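Local coordinates for membrane protein (Acinetobacter baumannii AB307-0294, PDB 5DL5), which forms an outer-membrane beta-barrel channel of the OprD porin family that probably lets small solutes, perhaps including antibiotics, across the outer membrane, at residues A[170-175]-A[311-316]; A[304-309]-A[323-328]; A[329-334]-A[372-377]; A[361-366]-A[406-411]. One frame throughout, in Å; residues are numbered along the deposited sequence.

Interaction 1 (A[170-175]-A[311-316])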
loop_
_atom_site.group_PDB
_atom_site.type_symbol
_atom_site.label_atom_id
_atom_site.label_comp_id
_atom_site.label_asym_id
_atom_site.label_seq_id
_atom_site.Cartn_x
_atom_site.Cartn_y
_atom_site.Cartn_z
ATOM N N ASP A 170 -3.452 14.930 -2.055
ATOM C CA ASP A 170 -2.701 13.676 -1.822
ATOM C C ASP A 170 -1.260 14.049 -1.644
ATOM O O ASP A 170 -0.721 14.706 -2.471
ATOM C CB ASP A 170 -2.927 12.773 -3.027
ATOM C CG ASP A 170 -2.025 11.492 -3.006
ATOM O OD1 ASP A 170 -1.549 11.099 -1.953
ATOM O OD2 ASP A 170 -1.781 10.948 -4.078
ATOM N N GLN A 171 -0.698 13.715 -0.497
ATOM C CA GLN A 171 0.708 14.073 -0.203
ATOM C C GLN A 171 1.532 12.764 0.008
ATOM O O GLN A 171 1.438 12.127 1.058
ATOM C CB GLN A 171 0.803 14.941 1.098
ATOM C CG GLN A 171 2.283 15.400 1.327
ATOM C CD GLN A 171 2.509 16.397 2.518
ATOM O OE1 GLN A 171 1.732 16.509 3.381
ATOM N NE2 GLN A 171 3.594 17.005 2.547
ATOM N N MET A 172 2.297 12.392 -1.016
ATOM C CA MET A 172 3.025 11.138 -0.978
ATOM C C MET A 172 4.246 11.271 -0.050
ATOM O O MET A 172 4.653 12.389 0.349
ATOM C CB MET A 172 3.504 10.718 -2.380
ATOM C CG MET A 172 2.880 9.404 -2.814
ATOM S SD MET A 172 3.359 8.034 -1.756
ATOM C CE MET A 172 5.066 7.796 -2.309
ATOM N N SER A 173 4.744 10.112 0.331
ATOM C CA SER A 173 5.776 10.030 1.374
ATOM C C SER A 173 7.048 10.826 1.141
ATOM O O SER A 173 7.663 11.290 2.066
ATOM C CB SER A 173 6.159 8.525 1.493
ATOM O OG SER A 173 4.957 7.810 1.807
ATOM N N ASP A 174 7.410 11.024 -0.130
ATOM C CA ASP A 174 8.612 11.718 -0.525
ATOM C C ASP A 174 8.374 13.109 -1.092
ATOM O O ASP A 174 9.196 13.616 -1.925
ATOM C CB ASP A 174 9.361 10.856 -1.579
ATOM C CG ASP A 174 8.587 10.714 -2.911
ATOM O OD1 ASP A 174 7.340 10.901 -2.966
ATOM O OD2 ASP A 174 9.252 10.468 -3.940
ATOM N N GLN A 175 7.237 13.692 -0.707
ATOM C CA GLN A 175 6.874 14.986 -1.157
ATOM C C GLN A 175 6.691 15.924 0.070
ATOM O O GLN A 175 6.056 15.526 1.061
ATOM C CB GLN A 175 5.544 14.938 -1.986
ATOM C CG GLN A 175 5.549 13.924 -3.138
ATOM C CD GLN A 175 6.442 14.385 -4.260
ATOM O OE1 GLN A 175 6.522 15.549 -4.518
ATOM N NE2 GLN A 175 7.171 13.455 -4.879
ATOM N N ASP A 311 -3.687 8.364 -6.813
ATOM C CA ASP A 311 -4.643 7.320 -6.567
ATOM C C ASP A 311 -4.198 6.314 -5.508
ATOM O O ASP A 311 -4.772 5.247 -5.456
ATOM C CB ASP A 311 -5.054 6.585 -7.916
ATOM C CG ASP A 311 -3.881 6.003 -8.639
ATOM O OD1 ASP A 311 -2.804 6.691 -8.769
ATOM O OD2 ASP A 311 -3.956 4.822 -9.090
ATOM N N GLY A 312 -3.199 6.675 -4.697
ATOM C CA GLY A 312 -2.799 5.832 -3.650
ATOM C C GLY A 312 -1.650 4.958 -4.091
ATOM O O GLY A 312 -1.818 4.071 -4.942
ATOM N N PHE A 313 -0.489 5.200 -3.458
ATOM C CA PHE A 313 0.672 4.396 -3.694
ATOM C C PHE A 313 0.562 2.931 -3.229
ATOM O O PHE A 313 1.338 2.123 -3.587
ATOM C CB PHE A 313 1.866 5.140 -3.056
ATOM C CG PHE A 313 3.200 4.593 -3.415
ATOM C CD1 PHE A 313 3.804 5.003 -4.551
ATOM C CD2 PHE A 313 3.806 3.663 -2.634
ATOM C CE1 PHE A 313 5.044 4.513 -4.917
ATOM C CE2 PHE A 313 5.072 3.193 -2.950
ATOM C CZ PHE A 313 5.681 3.631 -4.087
ATOM N N GLN A 314 -0.361 2.563 -2.344
ATOM C CA GLN A 314 -0.474 1.257 -1.851
ATOM C C GLN A 314 -1.779 0.612 -2.347
ATOM O O GLN A 314 -2.245 -0.371 -1.752
ATOM C CB GLN A 314 -0.453 1.297 -0.303
ATOM C CG GLN A 314 -0.043 -0.002 0.349
ATOM C CD GLN A 314 0.686 0.282 1.661
ATOM O OE1 GLN A 314 1.763 0.782 1.670
ATOM N NE2 GLN A 314 0.024 0.052 2.766
ATOM N N SER A 315 -2.391 1.147 -3.418
ATOM C CA SER A 315 -3.692 0.649 -3.886
ATOM C C SER A 315 -3.509 -0.678 -4.698
ATOM O O SER A 315 -3.841 -0.746 -5.864
ATOM C CB SER A 315 -4.405 1.698 -4.727
ATOM O OG SER A 315 -4.660 2.818 -3.928
ATOM N N ILE A 316 -2.961 -1.711 -4.062
ATOM C CA ILE A 316 -2.462 -2.931 -4.751
ATOM C C ILE A 316 -2.741 -4.096 -3.807
ATOM O O ILE A 316 -1.808 -4.699 -3.341
ATOM C CB ILE A 316 -1.019 -2.723 -5.235
ATOM C CG1 ILE A 316 -0.393 -3.908 -5.947
ATOM C CG2 ILE A 316 -0.007 -2.513 -4.161
ATOM C CD1 ILE A 316 -0.869 -4.250 -7.296
HETATM O O HOH W 1 -0.944 8.418 -4.733
#
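Met172 and Phe313 make the tight part of this contact. The Met172 thioether lies against the base of the Phe313 side chain, with SD 3.5 Å from Phe313 CB. Its methyl goes further and rests over one ring face, displaced toward the rim. Met172 CE is 4.0 Å from the centroid of the Phe313 ring and 20° off the ring normal, a CH-pi contact. The sulfur sits obliquely to the same ring, which makes the pair a Met-aromatic contact. Met172 reaches this place because its chain bends at both chi2 (-63°) and chi3 (-74°). The Ser173 backbone N also gives Met172 SD a weak hydrogen bond within its own segment.

The polar part is looser and runs through water. Asp170 OD2 accepts from a bridging water at 2.7 Å, and the Gly312 backbone N donates to that water at 2.9 Å. Direct approach is longer, with Asp170 OD2 4.2 Å from Asp311 N. The Asp311 carboxylate is engaged elsewhere, in a salt bridge to Arg218.

Each partner sits in a type I beta turn, Met172 to Gln175 and Gly312 to Ser315. The first follows the end of strand 160-171. The second belongs to the long loop between strands 289-300 and 332-341. This loop folds into the barrel to meet a strand end and the turn after it, as in porins, where inward loops narrow the channel.

Interaction 2 (A[304-309]-A[323-328]). With C8E ((hydroxyethyloxy)tri(ethyloxy)octane), chain B.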
loop_
_atom_site.group_PDB
_atom_site.type_symbol
_atom_site.label_atom_id
_atom_site.label_comp_id
_atom_site.label_asym_id
_atom_site.label_seq_id
_atom_site.Cartn_x
_atom_site.Cartn_y
_atom_site.Cartn_z
ATOM N N TYR A 304 -2.115 -2.710 -14.828
ATOM C CA TYR A 304 -2.616 -2.139 -13.574
ATOM C C TYR A 304 -1.657 -0.989 -13.156
ATOM O O TYR A 304 -0.826 -1.145 -12.251
ATOM C CB TYR A 304 -2.911 -3.186 -12.526
ATOM C CG TYR A 304 -3.568 -2.617 -11.302
ATOM C CD1 TYR A 304 -4.767 -1.923 -11.416
ATOM C CD2 TYR A 304 -2.978 -2.644 -10.022
ATOM C CE1 TYR A 304 -5.345 -1.315 -10.335
ATOM C CE2 TYR A 304 -3.622 -2.110 -8.899
ATOM C CZ TYR A 304 -4.762 -1.369 -9.058
ATOM O OH TYR A 304 -5.428 -0.672 -8.052
ATOM N N ASP A 305 -1.759 0.150 -13.867
ATOM C CA ASP A 305 -0.735 1.270 -13.799
ATOM C C ASP A 305 -1.185 2.179 -12.594
ATOM O O ASP A 305 -1.602 3.306 -12.800
ATOM C CB ASP A 305 -0.690 2.038 -15.110
ATOM C CG ASP A 305 0.038 1.336 -16.248
ATOM O OD1 ASP A 305 0.184 0.099 -16.256
ATOM O OD2 ASP A 305 0.250 1.997 -17.284
ATOM N N TYR A 306 -1.273 1.578 -11.397
ATOM C CA TYR A 306 -1.703 2.248 -10.183
ATOM C C TYR A 306 -0.626 3.259 -9.707
ATOM O O TYR A 306 0.591 3.177 -10.001
ATOM C CB TYR A 306 -2.141 1.262 -9.091
ATOM C CG TYR A 306 -0.971 0.661 -8.291
ATOM C CD1 TYR A 306 -0.205 -0.380 -8.800
ATOM C CD2 TYR A 306 -0.579 1.195 -7.082
ATOM C CE1 TYR A 306 0.885 -0.909 -8.106
ATOM C CE2 TYR A 306 0.489 0.698 -6.428
ATOM C CZ TYR A 306 1.235 -0.330 -6.948
ATOM O OH TYR A 306 2.357 -0.806 -6.321
ATOM N N GLY A 307 -1.062 4.231 -8.946
ATOM C CA GLY A 307 -0.075 5.136 -8.344
ATOM C C GLY A 307 0.386 6.241 -9.232
ATOM O O GLY A 307 1.196 7.006 -8.798
ATOM N N GLN A 308 -0.172 6.436 -10.420
ATOM C CA GLN A 308 0.332 7.407 -11.355
ATOM C C GLN A 308 -0.605 8.640 -11.449
ATOM O O GLN A 308 -0.353 9.492 -12.269
ATOM C CB GLN A 308 0.411 6.845 -12.743
ATOM C CG GLN A 308 1.122 5.510 -12.947
ATOM C CD GLN A 308 2.522 5.533 -12.426
ATOM O OE1 GLN A 308 2.890 4.805 -11.511
ATOM N NE2 GLN A 308 3.257 6.386 -12.914
ATOM N N ASN A 309 -1.710 8.658 -10.713
ATOM C CA ASN A 309 -2.730 9.759 -10.856
ATOM C C ASN A 309 -3.320 10.042 -9.486
ATOM O O ASN A 309 -4.572 9.977 -9.316
ATOM C CB ASN A 309 -3.874 9.213 -11.801
ATOM C CG ASN A 309 -3.416 8.887 -13.227
ATOM O OD1 ASN A 309 -3.297 9.776 -13.990
ATOM N ND2 ASN A 309 -3.152 7.625 -13.558
ATOM N N MET A 323 8.789 -6.667 -4.803
ATOM C CA MET A 323 9.413 -5.486 -5.392
ATOM C C MET A 323 8.632 -5.211 -6.690
ATOM O O MET A 323 8.171 -4.122 -6.898
ATOM C CB MET A 323 10.885 -5.640 -5.664
ATOM C CG MET A 323 11.373 -4.381 -6.395
ATOM S SD MET A 323 13.077 -4.532 -6.856
ATOM C CE MET A 323 13.023 -5.726 -8.164
ATOM N N SER A 324 8.467 -6.212 -7.571
ATOM C CA SER A 324 7.550 -6.055 -8.699
ATOM C C SER A 324 6.153 -6.376 -8.296
ATOM O O SER A 324 5.918 -7.228 -7.439
ATOM C CB SER A 324 7.951 -7.003 -9.880
ATOM O OG SER A 324 6.954 -7.011 -10.849
ATOM N N ASP A 325 5.189 -5.716 -8.924
ATOM C CA ASP A 325 3.792 -5.988 -8.634
ATOM C C ASP A 325 3.108 -6.852 -9.669
ATOM O O ASP A 325 1.877 -7.101 -9.534
ATOM C CB ASP A 325 3.045 -4.707 -8.537
ATOM C CG ASP A 325 3.425 -3.928 -7.265
ATOM O OD1 ASP A 325 3.476 -4.497 -6.165
ATOM O OD2 ASP A 325 3.570 -2.735 -7.405
ATOM N N PHE A 326 3.805 -7.293 -10.703
ATOM C CA PHE A 326 3.176 -8.308 -11.661
ATOM C C PHE A 326 1.885 -7.755 -12.266
ATOM O O PHE A 326 0.857 -8.369 -12.334
ATOM C CB PHE A 326 3.048 -9.723 -11.040
ATOM C CG PHE A 326 4.436 -10.300 -10.661
ATOM C CD1 PHE A 326 5.062 -9.940 -9.469
ATOM C CD2 PHE A 326 5.149 -11.101 -11.550
ATOM C CE1 PHE A 326 6.393 -10.369 -9.181
ATOM C CE2 PHE A 326 6.453 -11.590 -11.273
ATOM C CZ PHE A 326 7.098 -11.149 -10.106
ATOM N N ILE A 327 2.069 -6.550 -12.806
ATOM C CA ILE A 327 0.959 -5.639 -13.232
ATOM C C ILE A 327 1.130 -5.209 -14.642
ATOM O O ILE A 327 0.429 -4.347 -15.086
ATOM C CB ILE A 327 0.911 -4.324 -12.366
ATOM C CG1 ILE A 327 2.298 -3.621 -12.374
ATOM C CG2 ILE A 327 0.239 -4.606 -11.047
ATOM C CD1 ILE A 327 2.317 -2.244 -11.682
ATOM N N GLY A 328 1.963 -5.846 -15.410
ATOM C CA GLY A 328 2.103 -5.564 -16.818
ATOM C C GLY A 328 0.847 -5.925 -17.634
ATOM O O GLY A 328 -0.033 -6.714 -17.231
HETATM C C6 C8E B . 11.426 9.893 -8.205
HETATM C C7 C8E B . 12.338 8.864 -7.477
HETATM C C8 C8E B . 13.089 7.854 -8.378
HETATM O O9 C8E B . 13.260 6.510 -7.800
HETATM C C10 C8E B . 12.653 5.582 -8.693
HETATM C C11 C8E B . 11.148 5.472 -8.391
HETATM O O12 C8E B . 10.604 4.266 -8.882
HETATM C C13 C8E B . 11.105 3.042 -8.325
HETATM C C14 C8E B . 10.228 2.571 -7.196
HETATM O O15 C8E B . 9.821 1.209 -7.295
HETATM C C16 C8E B . 9.152 0.765 -8.484
HETATM C C17 C8E B . 8.180 -0.306 -7.992
HETATM O O18 C8E B . 8.787 -0.879 -6.794
HETATM C C19 C8E B . 7.862 -1.233 -5.757
HETATM C C20 C8E B . 8.623 -1.944 -4.651
HETATM O O21 C8E B . 7.847 -2.635 -3.630
#
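The backbones come within 5.0 Å at the CA atoms of Tyr304 and Ile327, where Tyr304 N donates to Ile327 O at 3.0 Å. The Ile327 side chain packs on Tyr304. Its CG2 lies 3.8 Å from Tyr304 CB and meets the Tyr304 ring at the edge, in the ring plane. The other branch carries Ile327 CD1 to 3.4 Å from Tyr304 O, and on to the ring of Tyr306. This reach follows from a chi1 of 54°, which sets CG1 between the backbone N and the carbonyl carbon. Tyr306 OH donates to Asp325 OD2 at 2.5 Å, a short bond. The hydroxyl comes from above the carboxylate plane, 39° out of it. Asp325 OD1 is held by Ser321, so both carboxylate oxygens have partners. Ser324 OG accepts from Phe326 N in an ST turn. The detergent C8E comes near, its C19 3.1 Å from Met323 O. Both segments belong to the loop between strands 289-300 and 332-341. Tyr304 and Ile327 rest on Ile277 of strand 273-286, and Met323 and Ser324 touch Tyr402 of strand 394-404.

Interaction 3 (A[329-334]-A[372-377])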
loop_
_atom_site.group_PDB
_atom_site.type_symbol
_atom_site.label_atom_id
_atom_site.label_comp_id
_atom_site.label_asym_id
_atom_site.label_seq_id
_atom_site.Cartn_x
_atom_site.Cartn_y
_atom_site.Cartn_z
ATOM N N ASN A 329 0.813 -5.291 -18.768
ATOM C CA ASN A 329 -0.253 -5.395 -19.731
ATOM C C ASN A 329 -0.376 -6.900 -20.183
ATOM O O ASN A 329 0.591 -7.441 -20.639
ATOM C CB ASN A 329 -0.006 -4.444 -20.853
ATOM C CG ASN A 329 -1.123 -4.429 -21.920
ATOM O OD1 ASN A 329 -1.707 -5.454 -22.286
ATOM N ND2 ASN A 329 -1.257 -3.307 -22.551
ATOM N N HIS A 330 -1.556 -7.520 -19.925
ATOM C CA HIS A 330 -1.831 -8.994 -20.208
ATOM C C HIS A 330 -1.024 -9.921 -19.358
ATOM O O HIS A 330 -1.003 -11.082 -19.637
ATOM C CB HIS A 330 -1.610 -9.316 -21.709
ATOM C CG HIS A 330 -2.805 -9.024 -22.550
ATOM N ND1 HIS A 330 -3.372 -7.748 -22.654
ATOM C CD2 HIS A 330 -3.611 -9.859 -23.269
ATOM C CE1 HIS A 330 -4.447 -7.801 -23.438
ATOM N NE2 HIS A 330 -4.619 -9.069 -23.811
ATOM N N GLU A 331 -0.301 -9.416 -18.306
ATOM C CA GLU A 331 0.611 -10.270 -17.591
ATOM C C GLU A 331 -0.135 -11.313 -16.764
ATOM O O GLU A 331 -1.058 -11.004 -15.989
ATOM C CB GLU A 331 1.519 -9.443 -16.653
ATOM C CG GLU A 331 2.576 -10.287 -15.977
ATOM C CD GLU A 331 3.573 -9.541 -15.149
ATOM O OE1 GLU A 331 3.426 -8.326 -15.010
ATOM O OE2 GLU A 331 4.481 -10.229 -14.609
ATOM N N LYS A 332 0.298 -12.543 -16.900
ATOM C CA LYS A 332 -0.086 -13.587 -15.965
ATOM C C LYS A 332 1.018 -13.869 -14.950
ATOM O O LYS A 332 2.151 -13.779 -15.327
ATOM C CB LYS A 332 -0.382 -14.891 -16.745
ATOM C CG LYS A 332 -1.484 -14.772 -17.781
ATOM C CD LYS A 332 -1.560 -16.122 -18.501
ATOM C CE LYS A 332 -2.901 -16.496 -19.060
ATOM N NZ LYS A 332 -2.972 -15.835 -20.359
ATOM N N SER A 333 0.702 -14.348 -13.713
ATOM C CA SER A 333 1.806 -14.724 -12.847
ATOM C C SER A 333 1.379 -15.756 -11.793
ATOM O O SER A 333 0.179 -15.928 -11.486
ATOM C CB SER A 333 2.374 -13.458 -12.121
ATOM O OG SER A 333 1.362 -12.794 -11.370
ATOM N N ALA A 334 2.371 -16.477 -11.283
ATOM C CA ALA A 334 2.140 -17.581 -10.366
ATOM C C ALA A 334 3.191 -17.509 -9.280
ATOM O O ALA A 334 4.344 -17.193 -9.568
ATOM C CB ALA A 334 2.235 -18.908 -11.087
ATOM N N ALA A 372 7.013 -10.854 -23.030
ATOM C CA ALA A 372 8.050 -10.567 -21.994
ATOM C C ALA A 372 7.652 -11.261 -20.672
ATOM O O ALA A 372 6.491 -11.739 -20.459
ATOM C CB ALA A 372 8.251 -9.020 -21.781
ATOM N N GLN A 373 8.666 -11.400 -19.823
ATOM C CA GLN A 373 8.585 -12.177 -18.587
ATOM C C GLN A 373 9.412 -11.532 -17.510
ATOM O O GLN A 373 10.341 -10.827 -17.795
ATOM C CB GLN A 373 9.232 -13.600 -18.827
ATOM C CG GLN A 373 8.538 -14.338 -19.916
ATOM C CD GLN A 373 9.357 -15.425 -20.494
ATOM O OE1 GLN A 373 9.008 -16.566 -20.373
ATOM N NE2 GLN A 373 10.468 -15.068 -21.146
ATOM N N GLU A 374 9.116 -11.911 -16.282
ATOM C CA GLU A 374 9.881 -11.478 -15.150
ATOM C C GLU A 374 9.778 -12.533 -14.047
ATOM O O GLU A 374 8.823 -13.334 -14.025
ATOM C CB GLU A 374 9.318 -10.162 -14.607
ATOM C CG GLU A 374 7.890 -10.229 -14.111
ATOM C CD GLU A 374 7.335 -8.837 -13.622
ATOM O OE1 GLU A 374 6.113 -8.582 -13.672
ATOM O OE2 GLU A 374 8.130 -7.961 -13.138
ATOM N N ARG A 375 10.788 -12.557 -13.190
ATOM C CA ARG A 375 10.687 -13.318 -11.995
ATOM C C ARG A 375 11.398 -12.692 -10.810
ATOM O O ARG A 375 12.417 -12.028 -10.972
ATOM C CB ARG A 375 11.346 -14.708 -12.235
ATOM C CG ARG A 375 12.816 -14.682 -12.303
ATOM C CD ARG A 375 13.332 -16.093 -12.600
ATOM N NE ARG A 375 14.754 -16.024 -12.582
ATOM C CZ ARG A 375 15.530 -15.860 -13.641
ATOM N NH1 ARG A 375 15.006 -15.812 -14.878
ATOM N NH2 ARG A 375 16.846 -15.736 -13.445
ATOM N N GLU A 376 10.914 -13.099 -9.646
ATOM C CA GLU A 376 11.375 -12.585 -8.417
ATOM C C GLU A 376 11.466 -13.652 -7.359
ATOM O O GLU A 376 10.493 -14.376 -7.117
ATOM C CB GLU A 376 10.415 -11.458 -7.902
ATOM C CG GLU A 376 11.052 -10.646 -6.787
ATOM C CD GLU A 376 10.231 -9.415 -6.349
ATOM O OE1 GLU A 376 10.500 -8.949 -5.200
ATOM O OE2 GLU A 376 9.337 -8.882 -7.103
ATOM N N PHE A 377 12.628 -13.740 -6.771
ATOM C CA PHE A 377 12.921 -14.532 -5.551
ATOM C C PHE A 377 13.049 -13.592 -4.303
ATOM O O PHE A 377 13.914 -12.687 -4.246
ATOM C CB PHE A 377 14.202 -15.383 -5.692
ATOM C CG PHE A 377 14.441 -16.338 -4.508
ATOM C CD1 PHE A 377 13.389 -17.111 -3.949
ATOM C CD2 PHE A 377 15.750 -16.487 -3.909
ATOM C CE1 PHE A 377 13.628 -17.976 -2.861
ATOM C CE2 PHE A 377 15.980 -17.380 -2.845
ATOM C CZ PHE A 377 14.946 -18.118 -2.328
#
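Glu374 points OE1 at the carboxylate of Glu331, and the two carboxylate planes are turned only 30° from each other, nearly coplanar. Glu331 OE2 lies 2.5 Å from Glu374 OE1. At that separation one of the two acids probably holds a proton between these oxygens, which would ease the repulsion of like charges. Glu374 OE1 is also 3.0 Å from Glu331 OE1, but that pair is not a hydrogen bond. The Glu331 chain is extended, with CG anti to the backbone N (chi1 -175°), and this carries its carboxylate across to Glu374. The two side chains cross at about a right angle.

Other groups hold the remaining oxygens of this buried pair. Glu331 OE1 accepts from the Gly328 backbone N. Glu374 OE2 is hydrogen-bonded to both Tyr402 and Ser324. Phe326 touches both glutamates.

Glu331 stands just before strand 332-341, and Glu374 lies on strand 371-384. Strand 351-365 runs between these two in the antiparallel barrel wall, and its Ile363 touches Glu331. On its far side, strand 371-384 pairs with strand 394-404, which supplies Tyr402.

Interaction 4 (A[361-366]-A[406-411])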
loop_
_atom_site.group_PDB
_atom_site.type_symbol
_atom_site.label_atom_id
_atom_site.label_comp_id
_atom_site.label_asym_id
_atom_site.label_seq_id
_atom_site.Cartn_x
_atom_site.Cartn_y
_atom_site.Cartn_z
ATOM N N TRP A 361 4.554 -13.729 -16.956
ATOM C CA TRP A 361 4.783 -13.899 -18.374
ATOM C C TRP A 361 3.679 -13.312 -19.204
ATOM O O TRP A 361 2.689 -12.864 -18.632
ATOM C CB TRP A 361 4.950 -15.426 -18.680
ATOM C CG TRP A 361 3.743 -16.262 -18.565
ATOM C CD1 TRP A 361 2.874 -16.591 -19.607
ATOM C CD2 TRP A 361 3.182 -16.853 -17.368
ATOM N NE1 TRP A 361 1.828 -17.339 -19.108
ATOM C CE2 TRP A 361 2.005 -17.501 -17.740
ATOM C CE3 TRP A 361 3.537 -16.849 -15.999
ATOM C CZ2 TRP A 361 1.247 -18.241 -16.823
ATOM C CZ3 TRP A 361 2.697 -17.588 -15.069
ATOM C CH2 TRP A 361 1.590 -18.215 -15.496
ATOM N N ASP A 362 3.758 -13.418 -20.528
ATOM C CA ASP A 362 2.679 -12.845 -21.381
ATOM C C ASP A 362 2.590 -11.283 -21.262
ATOM O O ASP A 362 1.544 -10.682 -21.498
ATOM C CB ASP A 362 1.287 -13.421 -21.067
ATOM C CG ASP A 362 0.927 -14.716 -21.920
ATOM O OD1 ASP A 362 1.729 -15.179 -22.754
ATOM O OD2 ASP A 362 -0.188 -15.176 -21.665
ATOM N N ILE A 363 3.666 -10.648 -20.898
ATOM C CA ILE A 363 3.642 -9.196 -20.728
ATOM C C ILE A 363 3.828 -8.580 -22.105
ATOM O O ILE A 363 4.791 -8.936 -22.876
ATOM C CB ILE A 363 4.786 -8.697 -19.876
ATOM C CG1 ILE A 363 4.751 -9.295 -18.507
ATOM C CG2 ILE A 363 4.743 -7.138 -19.861
ATOM C CD1 ILE A 363 6.109 -9.202 -17.816
ATOM N N LYS A 364 2.852 -7.718 -22.444
ATOM C CA LYS A 364 2.882 -6.937 -23.674
ATOM C C LYS A 364 3.619 -5.635 -23.485
ATOM O O LYS A 364 3.247 -4.879 -22.646
ATOM C CB LYS A 364 1.491 -6.536 -24.180
ATOM C CG LYS A 364 0.657 -7.638 -24.774
ATOM C CD LYS A 364 -0.483 -7.041 -25.584
ATOM C CE LYS A 364 -1.542 -8.122 -25.832
ATOM N NZ LYS A 364 -2.677 -7.625 -26.714
ATOM N N VAL A 365 4.603 -5.368 -24.312
ATOM C CA VAL A 365 5.343 -4.115 -24.253
ATOM C C VAL A 365 5.171 -3.569 -25.645
ATOM O O VAL A 365 5.460 -4.245 -26.685
ATOM C CB VAL A 365 6.839 -4.350 -24.036
ATOM C CG1 VAL A 365 7.561 -3.019 -24.046
ATOM C CG2 VAL A 365 7.121 -5.120 -22.726
ATOM N N ARG A 366 4.595 -2.362 -25.672
ATOM C CA ARG A 366 3.955 -1.809 -26.813
ATOM C C ARG A 366 4.954 -1.684 -27.926
ATOM O O ARG A 366 6.007 -1.139 -27.685
ATOM C CB ARG A 366 3.443 -0.354 -26.416
ATOM C CG ARG A 366 2.796 0.350 -27.645
ATOM C CD ARG A 366 2.133 1.659 -27.195
ATOM N NE ARG A 366 3.210 2.608 -26.908
ATOM C CZ ARG A 366 3.781 3.384 -27.841
ATOM N NH1 ARG A 366 3.325 3.416 -29.084
ATOM N NH2 ARG A 366 4.777 4.197 -27.500
ATOM N N ASP A 406 14.653 -8.849 -21.819
ATOM C CA ASP A 406 15.259 -7.644 -22.435
ATOM C C ASP A 406 14.266 -6.475 -22.656
ATOM O O ASP A 406 14.655 -5.292 -22.452
ATOM C CB ASP A 406 15.825 -7.971 -23.813
ATOM C CG ASP A 406 16.913 -8.930 -23.739
ATOM O OD1 ASP A 406 17.419 -9.041 -22.610
ATOM O OD2 ASP A 406 17.318 -9.537 -24.787
ATOM N N ALA A 407 13.013 -6.845 -23.000
ATOM C CA ALA A 407 11.969 -5.917 -23.361
ATOM C C ALA A 407 11.345 -5.213 -22.132
ATOM O O ALA A 407 10.592 -4.332 -22.301
ATOM C CB ALA A 407 10.904 -6.722 -24.115
ATOM N N TYR A 408 11.601 -5.693 -20.917
ATOM C CA TYR A 408 11.023 -5.222 -19.664
ATOM C C TYR A 408 12.092 -4.851 -18.667
ATOM O O TYR A 408 12.107 -5.299 -17.508
ATOM C CB TYR A 408 10.107 -6.285 -19.073
ATOM C CG TYR A 408 8.928 -5.887 -18.214
ATOM C CD1 TYR A 408 7.921 -5.005 -18.686
ATOM C CD2 TYR A 408 8.756 -6.440 -16.953
ATOM C CE1 TYR A 408 6.723 -4.664 -17.923
ATOM C CE2 TYR A 408 7.647 -6.067 -16.180
ATOM C CZ TYR A 408 6.599 -5.212 -16.712
ATOM O OH TYR A 408 5.577 -4.991 -15.823
ATOM N N GLN A 409 12.902 -3.923 -19.089
ATOM C CA GLN A 409 13.995 -3.380 -18.305
ATOM C C GLN A 409 13.528 -1.945 -17.965
ATOM O O GLN A 409 12.780 -1.780 -17.032
ATOM C CB GLN A 409 15.342 -3.448 -19.069
ATOM C CG GLN A 409 15.894 -4.871 -19.279
ATOM C CD GLN A 409 16.109 -5.668 -17.990
ATOM O OE1 GLN A 409 16.837 -5.225 -17.053
ATOM N NE2 GLN A 409 15.550 -6.908 -17.972
ATOM N N GLY A 410 13.890 -0.958 -18.776
ATOM C CA GLY A 410 13.553 0.433 -18.534
ATOM C C GLY A 410 12.038 0.652 -18.637
ATOM O O GLY A 410 11.515 1.519 -17.957
ATOM N N ALA A 411 11.314 -0.162 -19.418
ATOM C CA ALA A 411 9.856 -0.164 -19.318
ATOM C C ALA A 411 9.293 -0.410 -17.944
ATOM O O ALA A 411 8.138 -0.097 -17.788
ATOM C CB ALA A 411 9.188 -1.090 -20.311
#
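Ile363 meets the Tyr408 ring with two methyls, and the two side chains cross at about a right angle. Ile363 CD1 lies over one face of the ring, offset toward the rim. It is 4.0 Å from the centroid of the Tyr408 ring and 19° off its normal, a CH-pi contact. The other methyl, Ile363 CG2, reaches Tyr408 CE1 at 3.7 Å. CG1 stands anti to the carbonyl carbon (chi1 -60°), and the branches spread, CD1 to the CD2-CE2 side and CG2 to the CD1-CE1 side. Val365 approaches the same ring obliquely, its CG2 4.1 Å from Tyr408 CD1. That methyl also packs 3.6 Å from Ala407 O and 4.3 Å from Ala407 CB.

Ile363 and Val365 both belong to strand 351-365, and a G1 beta bulge at Asp362 and Ile363 faces Ala372. The ring of Tyr412 meets that of Tyr408 at about 15° between planes.

The side-chain contacts are apolar, with Val365 methyls also against a carbonyl oxygen. They rest on shape and dispersion, so the loop 406-411 is fitted to the strand without a direct hydrogen bond between them.

How the interactions relate
Interactions 1 and 2 share the long loop between strands 289-300 and 332-341. They touch where Tyr304 OH lies 2.7 Å from Ser315 O, a probable hydrogen bond. Interaction 2 reaches interaction 3 through Ser324 N and Glu376 OE2, 2.8 Å apart, another probable hydrogen bond. Interactions 3 and 4 have centres about 9 Å apart and are joined by pairing of neighbouring strands, with Lys332 O 2.9 Å from Trp361 N. Interaction 1 stands apart from 3 and 4, with nearest atoms about 10 and 11 Å away. Bound C8E touches interaction 2. Interactions 1 and 2 thus belong to the long loop, 3 to its junction with the barrel strands, and 4 to another loop along the wall.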